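Long-range contact in glucanase (Klebsiella pneumoniae, PDB 5GY3), which probably hydrolyses internal beta-1,4-glucosidic linkages in cellulose and related beta-glucans, as a family 8 glycoside hydrolase: residues 241-252 and 264-275. Numbering follows the deposited sequence.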
loop_
_atom_site.group_PDB
_atom_site.type_symbol
_atom_site.label_atom_id
_atom_site.label_comp_id
_atom_site.label_asym_id
_atom_site.label_seq_id
_atom_site.Cartn_x
_atom_site.Cartn_y
_atom_site.Cartn_z
ATOM N N TRP A 241 10.712 3.066 17.851
ATOM C CA TRP A 241 9.684 2.270 18.506
ATOM C C TRP A 241 10.021 0.787 18.441
ATOM O O TRP A 241 9.945 0.079 19.453
ATOM C CB TRP A 241 8.319 2.551 17.871
ATOM C CG TRP A 241 7.214 1.826 18.587
ATOM C CD1 TRP A 241 6.718 2.117 19.825
ATOM C CD2 TRP A 241 6.470 0.694 18.110
ATOM N NE1 TRP A 241 5.710 1.233 20.150
ATOM C CE2 TRP A 241 5.541 0.350 19.117
ATOM C CE3 TRP A 241 6.510 -0.068 16.935
ATOM C CZ2 TRP A 241 4.643 -0.719 18.980
ATOM C CZ3 TRP A 241 5.614 -1.136 16.799
ATOM C CH2 TRP A 241 4.706 -1.450 17.823
ATOM N N MET A 242 10.416 0.298 17.263
ATOM C CA MET A 242 10.751 -1.116 17.137
ATOM C C MET A 242 11.993 -1.473 17.954
ATOM O O MET A 242 12.058 -2.556 18.548
ATOM C CB MET A 242 10.941 -1.468 15.666
ATOM C CG MET A 242 9.652 -1.303 14.865
ATOM S SD MET A 242 9.939 -1.562 13.108
ATOM C CE MET A 242 8.328 -1.111 12.454
ATOM N N GLN A 243 12.978 -0.577 18.007
ATOM C CA GLN A 243 14.176 -0.838 18.805
ATOM C C GLN A 243 13.874 -0.936 20.299
ATOM O O GLN A 243 14.704 -1.459 21.051
ATOM C CB GLN A 243 15.228 0.252 18.547
ATOM C CG GLN A 243 15.997 0.054 17.238
ATOM C CD GLN A 243 16.762 1.303 16.795
ATOM O OE1 GLN A 243 16.720 2.342 17.452
ATOM N NE2 GLN A 243 17.449 1.204 15.662
ATOM N N SER A 244 12.713 -0.457 20.753
ATOM C CA SER A 244 12.396 -0.523 22.174
ATOM C C SER A 244 11.788 -1.861 22.593
ATOM O O SER A 244 11.449 -2.019 23.769
ATOM C CB SER A 244 11.458 0.624 22.568
ATOM O OG SER A 244 10.131 0.397 22.121
ATOM N N TYR A 245 11.642 -2.815 21.677
ATOM C CA TYR A 245 11.080 -4.125 21.971
ATOM C C TYR A 245 12.021 -5.228 21.518
ATOM O O TYR A 245 12.796 -5.039 20.578
ATOM C CB TYR A 245 9.717 -4.321 21.277
ATOM C CG TYR A 245 8.624 -3.472 21.861
ATOM C CD1 TYR A 245 8.001 -3.844 23.043
ATOM C CD2 TYR A 245 8.217 -2.287 21.243
ATOM C CE1 TYR A 245 7.013 -3.076 23.595
ATOM C CE2 TYR A 245 7.219 -1.509 21.796
ATOM C CZ TYR A 245 6.618 -1.913 22.974
ATOM O OH TYR A 245 5.624 -1.159 23.553
ATOM N N PRO A 246 11.966 -6.400 22.160
ATOM C CA PRO A 246 12.654 -7.571 21.605
ATOM C C PRO A 246 12.075 -7.915 20.240
ATOM O O PRO A 246 10.873 -7.780 20.008
ATOM C CB PRO A 246 12.375 -8.678 22.630
ATOM C CG PRO A 246 11.997 -7.967 23.885
ATOM C CD PRO A 246 11.339 -6.677 23.462
ATOM N N ARG A 247 12.950 -8.347 19.329
ATOM C CA ARG A 247 12.531 -8.662 17.967
ATOM C C ARG A 247 11.288 -9.545 17.934
ATOM O O ARG A 247 10.360 -9.294 17.155
ATOM C CB ARG A 247 13.668 -9.345 17.209
ATOM C CG ARG A 247 13.218 -9.924 15.876
ATOM C CD ARG A 247 14.386 -10.404 15.046
ATOM N NE ARG A 247 13.945 -10.829 13.724
ATOM C CZ ARG A 247 13.564 -12.066 13.431
ATOM N NH1 ARG A 247 13.577 -13.005 14.371
ATOM N NH2 ARG A 247 13.172 -12.366 12.200
ATOM N N LEU A 248 11.245 -10.579 18.773
ATOM C CA LEU A 248 10.139 -11.530 18.781
ATOM C C LEU A 248 9.020 -11.151 19.744
ATOM O O LEU A 248 8.035 -11.897 19.854
ATOM C CB LEU A 248 10.656 -12.938 19.111
ATOM C CG LEU A 248 11.644 -13.538 18.107
ATOM C CD1 LEU A 248 12.135 -14.907 18.579
ATOM C CD2 LEU A 248 11.014 -13.639 16.735
ATOM N N GLN A 249 9.127 -10.014 20.424
ATOM C CA GLN A 249 8.090 -9.532 21.328
ATOM C C GLN A 249 7.727 -8.088 21.018
ATOM O O GLN A 249 7.591 -7.255 21.914
ATOM C CB GLN A 249 8.521 -9.663 22.787
ATOM C CG GLN A 249 8.731 -11.083 23.267
ATOM C CD GLN A 249 9.259 -11.117 24.692
ATOM O OE1 GLN A 249 10.444 -11.341 24.922
ATOM N NE2 GLN A 249 8.382 -10.869 25.652
ATOM N N THR A 250 7.552 -7.775 19.735
ATOM C CA THR A 250 7.133 -6.447 19.321
ATOM C C THR A 250 5.629 -6.431 19.129
ATOM O O THR A 250 5.118 -7.246 18.350
ATOM C CB THR A 250 7.820 -6.065 18.024
ATOM O OG1 THR A 250 9.237 -6.138 18.203
ATOM C CG2 THR A 250 7.427 -4.648 17.603
ATOM N N PRO A 251 4.889 -5.544 19.802
ATOM C CA PRO A 251 3.424 -5.557 19.680
ATOM C C PRO A 251 2.980 -5.365 18.239
ATOM O O PRO A 251 3.573 -4.592 17.484
ATOM C CB PRO A 251 2.986 -4.389 20.566
ATOM C CG PRO A 251 4.127 -4.242 21.570
ATOM C CD PRO A 251 5.359 -4.551 20.785
ATOM N N ALA A 252 1.920 -6.088 17.862
ATOM C CA ALA A 252 1.435 -6.025 16.485
ATOM C C ALA A 252 0.745 -4.706 16.167
ATOM O O ALA A 252 0.623 -4.358 14.988
ATOM C CB ALA A 252 0.470 -7.180 16.204
ATOM N N TRP A 264 -0.249 -9.232 21.638
ATOM C CA TRP A 264 0.410 -10.244 20.838
ATOM C C TRP A 264 1.359 -9.557 19.865
ATOM O O TRP A 264 1.302 -8.334 19.655
ATOM C CB TRP A 264 -0.609 -11.134 20.116
ATOM C CG TRP A 264 -1.522 -10.381 19.210
ATOM C CD1 TRP A 264 -2.624 -9.654 19.569
ATOM C CD2 TRP A 264 -1.410 -10.277 17.791
ATOM N NE1 TRP A 264 -3.207 -9.108 18.454
ATOM C CE2 TRP A 264 -2.485 -9.480 17.347
ATOM C CE3 TRP A 264 -0.508 -10.785 16.851
ATOM C CZ2 TRP A 264 -2.680 -9.169 16.007
ATOM C CZ3 TRP A 264 -0.702 -10.480 15.519
ATOM C CH2 TRP A 264 -1.778 -9.675 15.109
ATOM N N TYR A 265 2.248 -10.359 19.293
ATOM C CA TYR A 265 3.484 -9.862 18.707
ATOM C C TYR A 265 3.541 -10.058 17.200
ATOM O O TYR A 265 2.957 -10.994 16.644
ATOM C CB TYR A 265 4.694 -10.559 19.322
ATOM C CG TYR A 265 4.727 -10.498 20.826
ATOM C CD1 TYR A 265 4.424 -9.322 21.501
ATOM C CD2 TYR A 265 5.061 -11.621 21.569
ATOM C CE1 TYR A 265 4.464 -9.266 22.901
ATOM C CE2 TYR A 265 5.105 -11.574 22.949
ATOM C CZ TYR A 265 4.801 -10.401 23.610
ATOM O OH TYR A 265 4.853 -10.377 24.987
ATOM N N MET A 266 4.315 -9.186 16.555
ATOM C CA MET A 266 4.551 -9.302 15.125
ATOM C C MET A 266 5.243 -10.613 14.797
ATOM O O MET A 266 6.216 -11.008 15.459
ATOM C CB MET A 266 5.406 -8.133 14.634
ATOM C CG MET A 266 4.767 -6.788 14.846
ATOM S SD MET A 266 5.758 -5.533 14.006
ATOM C CE MET A 266 4.698 -4.115 14.212
ATOM N N ALA A 267 4.743 -11.269 13.757
ATOM C CA ALA A 267 5.313 -12.484 13.209
ATOM C C ALA A 267 5.178 -12.398 11.696
ATOM O O ALA A 267 4.576 -11.457 11.172
ATOM C CB ALA A 267 4.610 -13.727 13.766
ATOM N N GLY A 268 5.743 -13.379 10.993
ATOM C CA GLY A 268 5.504 -13.494 9.557
ATOM C C GLY A 268 5.787 -12.200 8.815
ATOM O O GLY A 268 6.860 -11.599 8.956
ATOM N N GLY A 269 4.798 -11.745 8.038
ATOM C CA GLY A 269 4.989 -10.543 7.228
ATOM C C GLY A 269 5.193 -9.279 8.048
ATOM O O GLY A 269 5.983 -8.409 7.668
ATOM N N LEU A 270 4.474 -9.142 9.169
ATOM C CA LEU A 270 4.708 -7.972 10.019
ATOM C C LEU A 270 6.137 -7.958 10.534
ATOM O O LEU A 270 6.798 -6.912 10.545
ATOM C CB LEU A 270 3.736 -7.940 11.203
ATOM C CG LEU A 270 2.265 -7.600 10.981
ATOM C CD1 LEU A 270 1.545 -7.526 12.333
ATOM C CD2 LEU A 270 2.135 -6.282 10.262
ATOM N N LEU A 271 6.628 -9.119 10.966
ATOM C CA LEU A 271 7.996 -9.203 11.453
ATOM C C LEU A 271 8.997 -8.896 10.345
ATOM O O LEU A 271 10.045 -8.298 10.609
ATOM C CB LEU A 271 8.237 -10.591 12.047
ATOM C CG LEU A 271 9.612 -10.889 12.633
ATOM C CD1 LEU A 271 9.954 -9.859 13.686
ATOM C CD2 LEU A 271 9.636 -12.309 13.222
ATOM N N ALA A 272 8.679 -9.273 9.103
ATOM C CA ALA A 272 9.545 -8.936 7.976
ATOM C C ALA A 272 9.647 -7.425 7.784
ATOM O O ALA A 272 10.725 -6.902 7.484
ATOM C CB ALA A 272 9.039 -9.615 6.704
ATOM N N VAL A 273 8.546 -6.697 7.976
ATOM C CA VAL A 273 8.634 -5.237 7.913
ATOM C C VAL A 273 9.502 -4.696 9.044
ATOM O O VAL A 273 10.276 -3.749 8.855
ATOM C CB VAL A 273 7.227 -4.607 7.931
ATOM C CG1 VAL A 273 7.316 -3.076 8.076
ATOM C CG2 VAL A 273 6.478 -4.972 6.662
ATOM N N ARG A 274 9.376 -5.267 10.246
ATOM C CA ARG A 274 10.237 -4.853 11.350
ATOM C C ARG A 274 11.709 -5.054 10.995
ATOM O O ARG A 274 12.532 -4.156 11.208
ATOM C CB ARG A 274 9.862 -5.617 12.626
ATOM C CG ARG A 274 10.718 -5.300 13.856
ATOM C CD ARG A 274 11.894 -6.248 13.929
ATOM N NE ARG A 274 12.700 -6.059 15.127
ATOM C CZ ARG A 274 13.971 -6.427 15.200
ATOM N NH1 ARG A 274 14.662 -6.238 16.321
ATOM N NH2 ARG A 274 14.548 -6.969 14.135
ATOM N N ASP A 275 12.055 -6.231 10.452
ATOM C CA ASP A 275 13.444 -6.509 10.085
ATOM C C ASP A 275 13.930 -5.537 9.019
ATOM O O ASP A 275 15.058 -5.031 9.092
ATOM C CB ASP A 275 13.597 -7.944 9.574
ATOM C CG ASP A 275 13.541 -8.992 10.684
ATOM O OD1 ASP A 275 13.675 -8.641 11.872
ATOM O OD2 ASP A 275 13.368 -10.183 10.346
HETATM O O HOH W 1 11.487 -5.041 17.189
HETATM O O HOH W 2 14.616 -4.517 18.772
HETATM O O HOH W 3 7.648 -9.464 17.411
HETATM O O HOH W 4 6.937 -13.088 17.016
#
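Arg247 and Asp275 illustrate how a side-on salt bridge can tie a loop to a helix: Arg247 NE meets Asp275 OD1 and Arg247 NH2 meets Asp275 OD2, each at 2.9 Å and each oxygen using its syn lone pair. The extended arginine chain, CG anti to the backbone N (chi1 170°), carries its guanidinium out to the carboxylate, and the two planes lie 12° apart. Asp275 OD1 also accepts from Arg274 NH2, which has a second acidic partner in Glu280. The two guanidiniums stand almost perpendicular, Arg247 CB resting over one face of the Arg274 guanidinium, 3.4 Å from Arg274 NH1.

Water 1 accepts from Arg274 NE and donates to Met242 O and Thr250 OG1, tying helix 268-278 to helix 236-243 and the loop. Within the (alpha/alpha)6 barrel of family 8, a single beta bridge ahead of helix 268-278 pairs Pro251 with Tyr265, its hydrogen bonds running from Met266 N to Thr250 O (2.8 Å) and from Ala252 N to Trp264 O (2.9 Å).

CH-pi contacts flank that bridge: Gln249 CA sits over the Tyr265 ring, 3.6 Å from its centroid, and Ala252 CB lies over the six-membered ring of Trp264. The extended Met266 brings CE to the edge of Trp241.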